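Local coordinates for protein endoglucanase EG-II (Hypocrea jecorina, PDB 3QR3) that hydrolyses internal beta-1,4-glucosidic bonds of cellulose, as an endoglucanase of glycosyl hydrolase family 5 with a TIM-barrel catalytic domain, at residues A6-A11 with T58-P63; L258-G263 with V291-G296; Y99-I104 with R141-I146; G46-F51 with Q91-L96. All coordinates share one frame; numbering follows the deposited sequence. Where two conformers were deposited one is given.

Contact 1 (A6-A11 with T58-P63)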
loop_
_atom_site.group_PDB
_atom_site.type_symbol
_atom_site.label_atom_id
_atom_site.label_comp_id
_atom_site.label_asym_id
_atom_site.label_seq_id
_atom_site.Cartn_x
_atom_site.Cartn_y
_atom_site.Cartn_z
ATOM N N ALA A 6 11.478 4.139 0.887
ATOM C CA ALA A 6 11.112 4.229 2.290
ATOM C C ALA A 6 10.028 5.276 2.355
ATOM O O ALA A 6 10.178 6.351 1.773
ATOM C CB ALA A 6 12.300 4.674 3.133
ATOM N N GLY A 7 8.929 4.962 3.030
ATOM C CA GLY A 7 7.853 5.924 3.160
ATOM C C GLY A 7 6.764 5.458 4.093
ATOM O O GLY A 7 6.980 4.585 4.946
ATOM N N VAL A 8 5.581 6.041 3.923
ATOM C CA VAL A 8 4.480 5.804 4.840
ATOM C C VAL A 8 3.145 5.842 4.107
ATOM O O VAL A 8 3.019 6.422 3.024
ATOM C CB VAL A 8 4.442 6.856 5.957
ATOM C CG1 VAL A 8 5.804 6.968 6.647
ATOM C CG2 VAL A 8 4.033 8.185 5.377
ATOM N N ASN A 9 2.158 5.190 4.701
ATOM C CA ASN A 9 0.783 5.263 4.234
ATOM C C ASN A 9 0.135 6.558 4.704
ATOM O O ASN A 9 0.177 6.865 5.891
ATOM C CB ASN A 9 0.005 4.096 4.813
ATOM C CG ASN A 9 0.246 2.807 4.055
ATOM O OD1 ASN A 9 -0.518 2.471 3.164
ATOM N ND2 ASN A 9 1.307 2.089 4.406
ATOM N N ILE A 10 -0.435 7.314 3.765
ATOM C CA ILE A 10 -1.162 8.551 4.055
ATOM C C ILE A 10 -2.643 8.226 3.938
ATOM O O ILE A 10 -3.226 8.337 2.865
ATOM C CB ILE A 10 -0.793 9.657 3.040
ATOM C CG1 ILE A 10 0.733 9.789 2.935
ATOM C CG2 ILE A 10 -1.439 10.995 3.428
ATOM C CD1 ILE A 10 1.393 10.324 4.213
ATOM N N ALA A 11 -3.234 7.788 5.045
ATOM C CA ALA A 11 -4.573 7.199 5.037
ATOM C C ALA A 11 -5.699 8.233 5.173
ATOM O O ALA A 11 -5.462 9.383 5.540
ATOM C CB ALA A 11 -4.684 6.133 6.142
ATOM N N THR A 58 10.863 8.441 0.048
ATOM C CA THR A 58 10.770 8.472 -1.411
ATOM C C THR A 58 9.524 7.779 -1.963
ATOM O O THR A 58 9.315 7.719 -3.181
ATOM C CB THR A 58 11.997 7.807 -2.021
ATOM O OG1 THR A 58 12.240 6.575 -1.327
ATOM C CG2 THR A 58 13.218 8.710 -1.861
ATOM N N ILE A 59 8.686 7.256 -1.080
ATOM C CA ILE A 59 7.447 6.638 -1.533
ATOM C C ILE A 59 6.305 6.894 -0.548
ATOM O O ILE A 59 6.523 7.000 0.655
ATOM C CB ILE A 59 7.645 5.125 -1.769
ATOM C CG1 ILE A 59 6.472 4.532 -2.561
ATOM C CG2 ILE A 59 7.865 4.399 -0.439
ATOM C CD1 ILE A 59 6.811 3.250 -3.294
ATOM N N PHE A 60 5.094 7.034 -1.074
ATOM C CA PHE A 60 3.894 7.077 -0.235
ATOM C C PHE A 60 2.833 6.175 -0.819
ATOM O O PHE A 60 2.757 5.994 -2.028
ATOM C CB PHE A 60 3.380 8.511 -0.075
ATOM C CG PHE A 60 4.404 9.417 0.528
ATOM C CD1 PHE A 60 4.680 9.352 1.877
ATOM C CD2 PHE A 60 5.141 10.272 -0.268
ATOM C CE1 PHE A 60 5.662 10.153 2.447
ATOM C CE2 PHE A 60 6.117 11.085 0.288
ATOM C CZ PHE A 60 6.378 11.020 1.651
ATOM N N ARG A 61 2.033 5.589 0.057
ATOM C CA ARG A 61 0.933 4.745 -0.357
ATOM C C ARG A 61 -0.345 5.478 0.007
ATOM O O ARG A 61 -0.469 6.010 1.118
ATOM C CB ARG A 61 1.015 3.414 0.377
ATOM C CG ARG A 61 -0.023 2.381 -0.022
ATOM C CD ARG A 61 0.493 1.022 0.405
ATOM N NE ARG A 61 -0.402 -0.109 0.162
ATOM C CZ ARG A 61 -1.293 -0.562 1.034
ATOM N NH1 ARG A 61 -1.481 0.060 2.200
ATOM N NH2 ARG A 61 -2.018 -1.627 0.726
ATOM N N LEU A 62 -1.288 5.513 -0.932
ATOM C CA LEU A 62 -2.502 6.316 -0.773
ATOM C C LEU A 62 -3.738 5.431 -0.856
ATOM O O LEU A 62 -4.330 5.263 -1.936
ATOM C CB LEU A 62 -2.559 7.402 -1.850
ATOM C CG LEU A 62 -1.310 8.275 -2.053
ATOM C CD1 LEU A 62 -1.562 9.339 -3.126
ATOM C CD2 LEU A 62 -0.881 8.943 -0.754
ATOM N N PRO A 63 -4.130 4.852 0.285
ATOM C CA PRO A 63 -5.269 3.937 0.354
ATOM C C PRO A 63 -6.553 4.643 -0.006
ATOM O O PRO A 63 -6.775 5.765 0.450
ATOM C CB PRO A 63 -5.316 3.544 1.834
ATOM C CG PRO A 63 -3.981 3.827 2.355
ATOM C CD PRO A 63 -3.487 5.020 1.594
HETATM O O HOH W 1 -5.818 8.047 1.725
#
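R61 and N9 sit side by side on one face of two neighbouring parallel strands. R61 NH1 donates to N9 OD1 at 2.8 Å. The oxygen lies at the edge of the guanidinium, near its plane, and the amide stands almost perpendicular to that plane. R61 CG is trans to its own backbone N (chi1 -176°) and the chain stays extended to NE. A turn there (chi4 -91°) swings NH1 back beside the stem, so OD1 lies along R61 CB, CG and CD. The N-H arrives tilted 23° from the carbonyl plane of N9. On the other face, V8 CG2 meets the edge of the F60 ring at CD1, 3.7 Å away. I10 CB lies 3.9 Å from L62 CD2. The backbone grips R61 twice: its N donates to V8 O (3.2 Å), and its O accepts from I10 N (3.0 Å). At the start of the strands, T58 N donates to A6 O at 2.8 Å. G7 CA comes within 3.0 Å of I59 O, where a side chain would collide. A water bridges I10 O and P63 O.

Further out, N9 ND2 bonds to T259 O and G292 O, which fixes the amide rotation. R61 NH1 also forms a salt bridge to E260, and NH2 bonds to N148. F51 of helix 44-55 covers V8 and F60. These are the first two strands of a TIM barrel, with N9 and R61 on its inner side and the apolar pair facing the helices.

Contact 2 (L258-G263 with V291-G296)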
loop_
_atom_site.group_PDB
_atom_site.type_symbol
_atom_site.label_atom_id
_atom_site.label_comp_id
_atom_site.label_asym_id
_atom_site.label_seq_id
_atom_site.Cartn_x
_atom_site.Cartn_y
_atom_site.Cartn_z
ATOM N N LEU A 258 7.324 -4.200 0.952
ATOM C CA LEU A 258 6.517 -4.292 2.159
ATOM C C LEU A 258 5.690 -3.011 2.249
ATOM O O LEU A 258 6.203 -1.969 2.670
ATOM C CB LEU A 258 7.440 -4.403 3.377
ATOM C CG LEU A 258 6.854 -4.464 4.786
ATOM C CD1 LEU A 258 5.969 -5.684 4.961
ATOM C CD2 LEU A 258 7.978 -4.466 5.816
ATOM N N THR A 259 4.423 -3.083 1.840
ATOM C CA THR A 259 3.583 -1.886 1.738
ATOM C C THR A 259 2.823 -1.541 3.010
ATOM O O THR A 259 2.202 -0.480 3.090
ATOM C CB THR A 259 2.568 -1.996 0.602
ATOM O OG1 THR A 259 1.863 -3.240 0.720
ATOM C CG2 THR A 259 3.275 -1.936 -0.737
ATOM N N GLU A 260 2.850 -2.436 3.992
ATOM C CA GLU A 260 2.322 -2.101 5.313
ATOM C C GLU A 260 3.139 -2.755 6.410
ATOM O O GLU A 260 3.337 -3.971 6.417
ATOM C CB GLU A 260 0.852 -2.520 5.467
ATOM C CG GLU A 260 -0.150 -1.545 4.871
ATOM C CD GLU A 260 -1.586 -1.863 5.257
ATOM O OE1 GLU A 260 -1.805 -2.459 6.339
ATOM O OE2 GLU A 260 -2.501 -1.503 4.481
ATOM N N THR A 261 3.616 -1.935 7.332
ATOM C CA THR A 261 4.260 -2.438 8.527
ATOM C C THR A 261 4.194 -1.317 9.548
ATOM O O THR A 261 4.052 -0.154 9.180
ATOM C CB THR A 261 5.714 -2.906 8.262
ATOM O OG1 THR A 261 6.210 -3.598 9.414
ATOM C CG2 THR A 261 6.644 -1.738 7.934
ATOM N N GLY A 262 4.256 -1.654 10.827
ATOM C CA GLY A 262 4.141 -0.620 11.845
ATOM C C GLY A 262 4.120 -1.177 13.248
ATOM O O GLY A 262 4.138 -2.388 13.434
ATOM N N GLY A 263 4.094 -0.289 14.236
ATOM C CA GLY A 263 3.973 -0.699 15.617
ATOM C C GLY A 263 3.737 0.495 16.521
ATOM O O GLY A 263 3.702 1.642 16.064
ATOM N N VAL A 291 6.964 0.525 3.709
ATOM C CA VAL A 291 6.020 1.623 3.905
ATOM C C VAL A 291 5.303 1.484 5.247
ATOM O O VAL A 291 4.603 0.507 5.484
ATOM C CB VAL A 291 4.966 1.676 2.774
ATOM C CG1 VAL A 291 4.165 2.973 2.847
ATOM C CG2 VAL A 291 5.637 1.545 1.405
ATOM N N GLY A 292 5.471 2.464 6.121
ATOM C CA GLY A 292 4.908 2.389 7.460
ATOM C C GLY A 292 3.415 2.656 7.472
ATOM O O GLY A 292 2.905 3.370 6.608
ATOM N N TRP A 293 2.719 2.064 8.442
ATOM C CA TRP A 293 1.296 2.334 8.694
ATOM C C TRP A 293 1.133 2.861 10.127
ATOM O O TRP A 293 1.522 2.183 11.077
ATOM C CB TRP A 293 0.463 1.050 8.525
ATOM C CG TRP A 293 -1.030 1.276 8.701
ATOM C CD1 TRP A 293 -1.728 1.279 9.879
ATOM C CD2 TRP A 293 -1.993 1.539 7.667
ATOM N NE1 TRP A 293 -3.060 1.532 9.642
ATOM C CE2 TRP A 293 -3.252 1.696 8.295
ATOM C CE3 TRP A 293 -1.913 1.668 6.274
ATOM C CZ2 TRP A 293 -4.422 1.969 7.579
ATOM C CZ3 TRP A 293 -3.076 1.925 5.560
ATOM C CH2 TRP A 293 -4.316 2.080 6.216
ATOM N N GLY A 294 0.565 4.056 10.300
ATOM C CA GLY A 294 0.034 4.866 9.215
ATOM C C GLY A 294 -0.063 6.331 9.619
ATOM O O GLY A 294 -0.174 6.657 10.805
ATOM N N ALA A 295 0.004 7.221 8.633
ATOM C CA ALA A 295 -0.133 8.656 8.878
ATOM C C ALA A 295 -1.348 9.170 8.097
ATOM O O ALA A 295 -2.318 8.434 7.908
ATOM C CB ALA A 295 1.152 9.402 8.482
ATOM N N GLY A 296 -1.295 10.412 7.624
ATOM C CA GLY A 296 -2.432 10.985 6.929
ATOM C C GLY A 296 -3.462 11.422 7.964
ATOM O O GLY A 296 -3.152 12.229 8.842
HETATM O O HOH W 2 3.497 2.432 12.836
#
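E260 leaves its backbone with CG beside the N and trans to the carbonyl carbon (chi1 -82°), then runs extended. W293 takes the other course, with CG opposite its N (chi1 -177°). The two side chains therefore lie alongside each other and point the same way. The carboxylate is tilted 26° from the indole plane. E260 CD is 3.7 Å from W293 CE3, and E260 OE2 is 3.6 Å from W293 CZ3. OE1 lies over the same ring system, shifted toward its rim. Other residues grip the oxygens: OE1 bonds to Y221 OH, and OE2 is held by R61. W293 NE1 bonds to Y302 OH.

The segments belong to a beta-alpha-beta crossover, strand 256-261, helix 267-281 and strand 287-296, the last two strands of the TIM barrel. In family 5 one of the two catalytic glutamates sits at the end of the seventh strand, and the place of E260 is consistent with that. A sulfate, probably from the crystallisation liquor, lies about 3 Å from its side chain.

The backbones join through V291 N to L258 O (2.8 Å) and W293 N to T261 O (2.7 Å). A weak bond from T261 N to V291 O lies between them. V291 CB packs 3.5 Å from T259 O. A side chain on G262 would strike W293 O. The peptide from W293 to G294 is cis, and the chain turns a corner at W293. G263 N donates to a water at 3.1 Å.

Contact 3 (Y99-I104 with R141-I146). With SO4 (sulfate ion), chain E.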
loop_
_atom_site.group_PDB
_atom_site.type_symbol
_atom_site.label_atom_id
_atom_site.label_comp_id
_atom_site.label_asym_id
_atom_site.label_seq_id
_atom_site.Cartn_x
_atom_site.Cartn_y
_atom_site.Cartn_z
ATOM N N TYR A 99 7.586 8.226 -5.472
ATOM C CA TYR A 99 6.696 7.245 -6.078
ATOM C C TYR A 99 5.431 7.194 -5.251
ATOM O O TYR A 99 5.478 7.372 -4.030
ATOM C CB TYR A 99 7.355 5.870 -6.093
ATOM C CG TYR A 99 8.246 5.661 -7.282
ATOM C CD1 TYR A 99 9.462 6.317 -7.384
ATOM C CD2 TYR A 99 7.874 4.799 -8.304
ATOM C CE1 TYR A 99 10.290 6.119 -8.480
ATOM C CE2 TYR A 99 8.686 4.601 -9.398
ATOM C CZ TYR A 99 9.893 5.263 -9.481
ATOM O OH TYR A 99 10.705 5.059 -10.573
ATOM N N CYS A 100 4.305 6.943 -5.911
ATOM C CA CYS A 100 3.013 7.025 -5.250
ATOM C C CYS A 100 2.160 5.798 -5.534
ATOM O O CYS A 100 1.764 5.551 -6.673
ATOM C CB CYS A 100 2.270 8.288 -5.686
ATOM S SG CYS A 100 1.644 9.255 -4.294
ATOM N N ILE A 101 1.879 5.035 -4.482
ATOM C CA ILE A 101 1.116 3.802 -4.625
ATOM C C ILE A 101 -0.376 4.051 -4.482
ATOM O O ILE A 101 -0.860 4.475 -3.415
ATOM C CB ILE A 101 1.546 2.732 -3.603
ATOM C CG1 ILE A 101 3.047 2.474 -3.679
ATOM C CG2 ILE A 101 0.765 1.435 -3.839
ATOM C CD1 ILE A 101 3.558 1.517 -2.607
ATOM N N VAL A 102 -1.099 3.814 -5.568
ATOM C CA VAL A 102 -2.554 3.874 -5.554
ATOM C C VAL A 102 -3.031 2.534 -5.018
ATOM O O VAL A 102 -2.796 1.496 -5.632
ATOM C CB VAL A 102 -3.106 4.134 -6.970
ATOM C CG1 VAL A 102 -4.646 3.984 -7.013
ATOM C CG2 VAL A 102 -2.686 5.518 -7.450
ATOM N N ASP A 103 -3.654 2.546 -3.846
ATOM C CA ASP A 103 -4.017 1.300 -3.161
ATOM C C ASP A 103 -5.523 1.184 -3.019
ATOM O O ASP A 103 -6.150 1.988 -2.326
ATOM C CB ASP A 103 -3.352 1.232 -1.777
ATOM C CG ASP A 103 -4.134 0.380 -0.781
ATOM O OD1 ASP A 103 -4.511 -0.758 -1.127
ATOM O OD2 ASP A 103 -4.359 0.845 0.363
ATOM N N ILE A 104 -6.105 0.193 -3.688
ATOM C CA ILE A 104 -7.539 -0.066 -3.570
ATOM C C ILE A 104 -7.763 -0.889 -2.304
ATOM O O ILE A 104 -7.379 -2.046 -2.241
ATOM C CB ILE A 104 -8.077 -0.796 -4.816
ATOM C CG1 ILE A 104 -7.786 0.028 -6.073
ATOM C CG2 ILE A 104 -9.583 -1.012 -4.708
ATOM C CD1 ILE A 104 -8.461 1.399 -6.071
ATOM N N ARG A 141 5.820 7.322 -12.153
ATOM C CA ARG A 141 6.065 7.141 -10.718
ATOM C C ARG A 141 4.794 6.784 -9.944
ATOM O O ARG A 141 4.805 6.680 -8.713
ATOM C CB ARG A 141 6.772 8.363 -10.114
ATOM C CG ARG A 141 8.265 8.426 -10.442
ATOM C CD ARG A 141 8.946 9.664 -9.854
ATOM N NE ARG A 141 8.603 10.883 -10.583
ATOM C CZ ARG A 141 7.867 11.875 -10.089
ATOM N NH1 ARG A 141 7.387 11.802 -8.852
ATOM N NH2 ARG A 141 7.618 12.947 -10.834
ATOM N N VAL A 142 3.699 6.597 -10.670
ATOM C CA VAL A 142 2.499 6.029 -10.073
ATOM C C VAL A 142 2.687 4.511 -10.026
ATOM O O VAL A 142 3.092 3.888 -11.005
ATOM C CB VAL A 142 1.236 6.409 -10.866
ATOM C CG1 VAL A 142 0.029 5.598 -10.399
ATOM C CG2 VAL A 142 0.964 7.899 -10.737
ATOM N N TRP A 143 2.416 3.925 -8.873
ATOM C CA TRP A 143 2.640 2.501 -8.653
ATOM C C TRP A 143 1.246 1.904 -8.463
ATOM O O TRP A 143 0.469 2.419 -7.655
ATOM C CB TRP A 143 3.494 2.348 -7.387
ATOM C CG TRP A 143 3.840 0.952 -6.992
ATOM C CD1 TRP A 143 2.987 -0.109 -6.882
ATOM C CD2 TRP A 143 5.133 0.470 -6.614
ATOM N NE1 TRP A 143 3.682 -1.233 -6.485
ATOM C CE2 TRP A 143 4.999 -0.903 -6.313
ATOM C CE3 TRP A 143 6.397 1.059 -6.520
ATOM C CZ2 TRP A 143 6.078 -1.688 -5.915
ATOM C CZ3 TRP A 143 7.464 0.282 -6.121
ATOM C CH2 TRP A 143 7.298 -1.078 -5.819
ATOM N N PHE A 144 0.905 0.855 -9.215
ATOM C CA PHE A 144 -0.460 0.311 -9.182
ATOM C C PHE A 144 -0.631 -0.779 -8.108
ATOM O O PHE A 144 -0.208 -1.922 -8.295
ATOM C CB PHE A 144 -0.878 -0.208 -10.568
ATOM C CG PHE A 144 -0.904 0.855 -11.638
ATOM C CD1 PHE A 144 -2.042 1.615 -11.854
ATOM C CD2 PHE A 144 0.210 1.095 -12.428
ATOM C CE1 PHE A 144 -2.069 2.595 -12.838
ATOM C CE2 PHE A 144 0.187 2.072 -13.410
ATOM C CZ PHE A 144 -0.951 2.826 -13.610
ATOM N N GLY A 145 -1.237 -0.404 -6.984
ATOM C CA GLY A 145 -1.455 -1.308 -5.860
ATOM C C GLY A 145 -2.780 -2.038 -5.990
ATOM O O GLY A 145 -3.819 -1.640 -5.420
ATOM N N ILE A 146 -2.736 -3.119 -6.755
ATOM C CA ILE A 146 -3.939 -3.806 -7.235
ATOM C C ILE A 146 -5.029 -4.020 -6.187
ATOM O O ILE A 146 -6.211 -3.765 -6.447
ATOM C CB ILE A 146 -3.553 -5.147 -7.903
ATOM C CG1 ILE A 146 -2.802 -4.866 -9.204
ATOM C CG2 ILE A 146 -4.784 -6.004 -8.175
ATOM C CD1 ILE A 146 -2.519 -6.136 -10.053
HETATM S S SO4 E . 8.839 11.659 -14.259
HETATM O O1 SO4 E . 9.069 12.844 -13.425
HETATM O O2 SO4 E . 7.581 11.787 -14.988
HETATM O O3 SO4 E . 9.918 11.513 -15.221
HETATM O O4 SO4 E . 8.762 10.485 -13.402
HETATM O O HOH W 3 -3.260 -2.151 -2.743
#
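Strands 99-104 and 142-145 are the third and fourth strands of the TIM barrel and run parallel. Their backbone ladder runs from C100 N to R141 O (2.9 Å), W143 N to C100 O, V102 N to W143 O, and G145 N to V102 O (2.8 Å). On the face of I101 and W143, I101 CG1 rests over the indole, 3.7 Å from W143 CG, in a CH-pi contact. W143 CG stands trans to its N (chi1 -180°), which lays the ring alongside I101. On the other face V102 CG2 meets V142 CG1 at 4.0 Å. A side chain at G145 would run into V102 O.

At the start of the strands R141 CG sits over one face of the Y99 ring, 3.7 Å from its centroid. Replacing Y99 with an alanine would probably leave R141 CG without the ring face it lies on. A bend at chi3 (-74°) turns the guanidinium 78° from the Y99 ring plane, so the ring meets the CG methylene and not the charged group. R141 NH1 bonds to L94 O and A98 O. A sulfate takes R141 NE on O4 at 2.9 Å and R141 NH2 on O1 at 3.0 Å.

Contact 4 (G46-F51 with Q91-L96)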
loop_
_atom_site.group_PDB
_atom_site.type_symbol
_atom_site.label_atom_id
_atom_site.label_comp_id
_atom_site.label_asym_id
_atom_site.label_seq_id
_atom_site.Cartn_x
_atom_site.Cartn_y
_atom_site.Cartn_z
ATOM N N GLY A 46 1.042 18.376 3.230
ATOM C CA GLY A 46 2.018 18.961 4.127
ATOM C C GLY A 46 2.819 17.897 4.859
ATOM O O GLY A 46 4.017 18.063 5.078
ATOM N N GLN A 47 2.164 16.803 5.241
ATOM C CA GLN A 47 2.880 15.699 5.881
ATOM C C GLN A 47 3.908 15.115 4.918
ATOM O O GLN A 47 5.083 14.953 5.266
ATOM C CB GLN A 47 1.926 14.590 6.335
ATOM C CG GLN A 47 1.102 14.907 7.564
ATOM C CD GLN A 47 0.062 13.838 7.842
ATOM O OE1 GLN A 47 0.307 12.649 7.620
ATOM N NE2 GLN A 47 -1.108 14.253 8.318
ATOM N N MET A 48 3.468 14.797 3.707
ATOM C CA MET A 48 4.377 14.219 2.712
ATOM C C MET A 48 5.598 15.112 2.467
ATOM O O MET A 48 6.718 14.623 2.338
ATOM C CB MET A 48 3.646 13.941 1.396
ATOM C CG MET A 48 2.669 12.762 1.467
ATOM S SD MET A 48 2.039 12.270 -0.151
ATOM C CE MET A 48 0.968 13.655 -0.531
ATOM N N GLN A 49 5.381 16.422 2.412
ATOM C CA GLN A 49 6.483 17.345 2.152
ATOM C C GLN A 49 7.526 17.260 3.272
ATOM O O GLN A 49 8.728 17.230 3.015
ATOM C CB GLN A 49 5.967 18.776 1.990
ATOM C CG GLN A 49 7.045 19.787 1.644
ATOM C CD GLN A 49 6.533 21.215 1.665
ATOM O OE1 GLN A 49 6.966 22.051 0.874
ATOM N NE2 GLN A 49 5.606 21.501 2.578
ATOM N N HIS A 50 7.054 17.213 4.512
ATOM C CA HIS A 50 7.924 16.982 5.660
ATOM C C HIS A 50 8.676 15.650 5.552
ATOM O O HIS A 50 9.887 15.591 5.755
ATOM C CB HIS A 50 7.106 17.025 6.954
ATOM C CG HIS A 50 7.691 16.223 8.072
ATOM N ND1 HIS A 50 8.837 16.603 8.744
ATOM C CD2 HIS A 50 7.286 15.064 8.645
ATOM C CE1 HIS A 50 9.111 15.712 9.681
ATOM N NE2 HIS A 50 8.187 14.767 9.640
ATOM N N PHE A 51 7.950 14.580 5.253
ATOM C CA PHE A 51 8.555 13.258 5.136
ATOM C C PHE A 51 9.656 13.231 4.083
ATOM O O PHE A 51 10.698 12.612 4.285
ATOM C CB PHE A 51 7.488 12.204 4.818
ATOM C CG PHE A 51 6.665 11.799 6.010
ATOM C CD1 PHE A 51 7.279 11.475 7.209
ATOM C CD2 PHE A 51 5.280 11.727 5.928
ATOM C CE1 PHE A 51 6.528 11.090 8.308
ATOM C CE2 PHE A 51 4.525 11.340 7.019
ATOM C CZ PHE A 51 5.147 11.026 8.211
ATOM N N GLN A 91 -1.110 13.790 -7.097
ATOM C CA GLN A 91 -0.201 14.787 -7.653
ATOM C C GLN A 91 0.675 15.435 -6.582
ATOM O O GLN A 91 1.826 15.765 -6.839
ATOM C CB GLN A 91 -0.959 15.846 -8.460
ATOM C CG GLN A 91 -1.729 15.283 -9.653
ATOM C CD GLN A 91 -0.866 14.392 -10.547
ATOM O OE1 GLN A 91 0.309 14.670 -10.776
ATOM N NE2 GLN A 91 -1.453 13.308 -11.046
ATOM N N GLY A 92 0.144 15.591 -5.375
ATOM C CA GLY A 92 0.928 16.168 -4.300
ATOM C C GLY A 92 2.109 15.272 -3.987
ATOM O O GLY A 92 3.229 15.728 -3.742
ATOM N N CYS A 93 1.844 13.975 -4.005
ATOM C CA CYS A 93 2.874 12.974 -3.771
ATOM C C CYS A 93 3.899 12.992 -4.913
ATOM O O CYS A 93 5.108 13.029 -4.684
ATOM C CB CYS A 93 2.209 11.598 -3.657
ATOM S SG CYS A 93 3.335 10.218 -3.670
ATOM N N LEU A 94 3.407 12.995 -6.146
ATOM C CA LEU A 94 4.289 12.963 -7.319
ATOM C C LEU A 94 5.123 14.243 -7.458
ATOM O O LEU A 94 6.244 14.204 -7.947
ATOM C CB LEU A 94 3.474 12.735 -8.596
ATOM C CG LEU A 94 2.757 11.396 -8.779
ATOM C CD1 LEU A 94 1.858 11.481 -9.982
ATOM C CD2 LEU A 94 3.753 10.237 -8.929
ATOM N N SER A 95 4.564 15.367 -7.026
ATOM C CA SER A 95 5.235 16.664 -7.128
ATOM C C SER A 95 6.483 16.740 -6.272
ATOM O O SER A 95 7.357 17.576 -6.501
ATOM C CB SER A 95 4.279 17.792 -6.735
ATOM O OG SER A 95 3.271 17.966 -7.723
ATOM N N LEU A 96 6.553 15.865 -5.277
ATOM C CA LEU A 96 7.690 15.803 -4.373
ATOM C C LEU A 96 8.784 14.880 -4.906
ATOM O O LEU A 96 9.775 14.632 -4.224
ATOM C CB LEU A 96 7.217 15.312 -3.003
ATOM C CG LEU A 96 6.314 16.302 -2.268
ATOM C CD1 LEU A 96 5.539 15.605 -1.166
ATOM C CD2 LEU A 96 7.148 17.449 -1.713
#
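M48 and C93 form the close part of this contact between two helices. M48 SD lies 3.6 Å from C93 CB. The thioether bends at its end (chi3 -71°), which folds the methyl along the backbone of the second helix: M48 CE is 3.6 Å from C93 N and 4.0 Å from G92 C. L96, just past the end of the second helix, closes the second half. Its CD1 touches M48 CB at 3.6 Å and lies 3.7 Å from Q49 N. M48 and C93 also rest on F60 of barrel strand 59-64. An alanine in place of M48 would keep the CB that meets L96 but would probably leave a gap beside C93 CB and the G92 backbone, where SD and CE lay.

Helices 44-55 and 80-95 are the outer helices that follow the first and second strands of the TIM barrel, and they lie next to each other in its helical layer. C93 is tied to C100 of the third strand by a disulfide, which fixes the end of helix 80-95 to the barrel wall.

Toward the solvent the contact thins out. Q49 is exposed and crosses L96 at about a right angle, with Q49 CG 4.1 Å from L96 CD2. CG stands trans to the backbone N (chi1 -177°) and the chain runs on extended. The end of the side chain leads away from 91-96. A magnesium ion lies about 4 Å from the nearest atom of the Q49 side chain.

Contacts 1, 2 and 3 lie in the eight-stranded parallel sheet of the TIM barrel, and contact 4 lies in the helical layer outside it. Contact 1 is central: strand 5-11 borders strand 287-296 of contact 2, and strand 59-64 borders strand 99-104 of contact 3. The centres of contacts 1 and 2 are about 7 Å apart, and those of 1 and 3 about 9 Å. The centre of contact 4 is about 10 Å from that of contact 1. Along the chain contacts 1 and 4 interleave, then contact 3 and contact 2 follow. The seam where the first strand meets the last runs between contacts 1 and 2, joined there by N9 with G292 and A295.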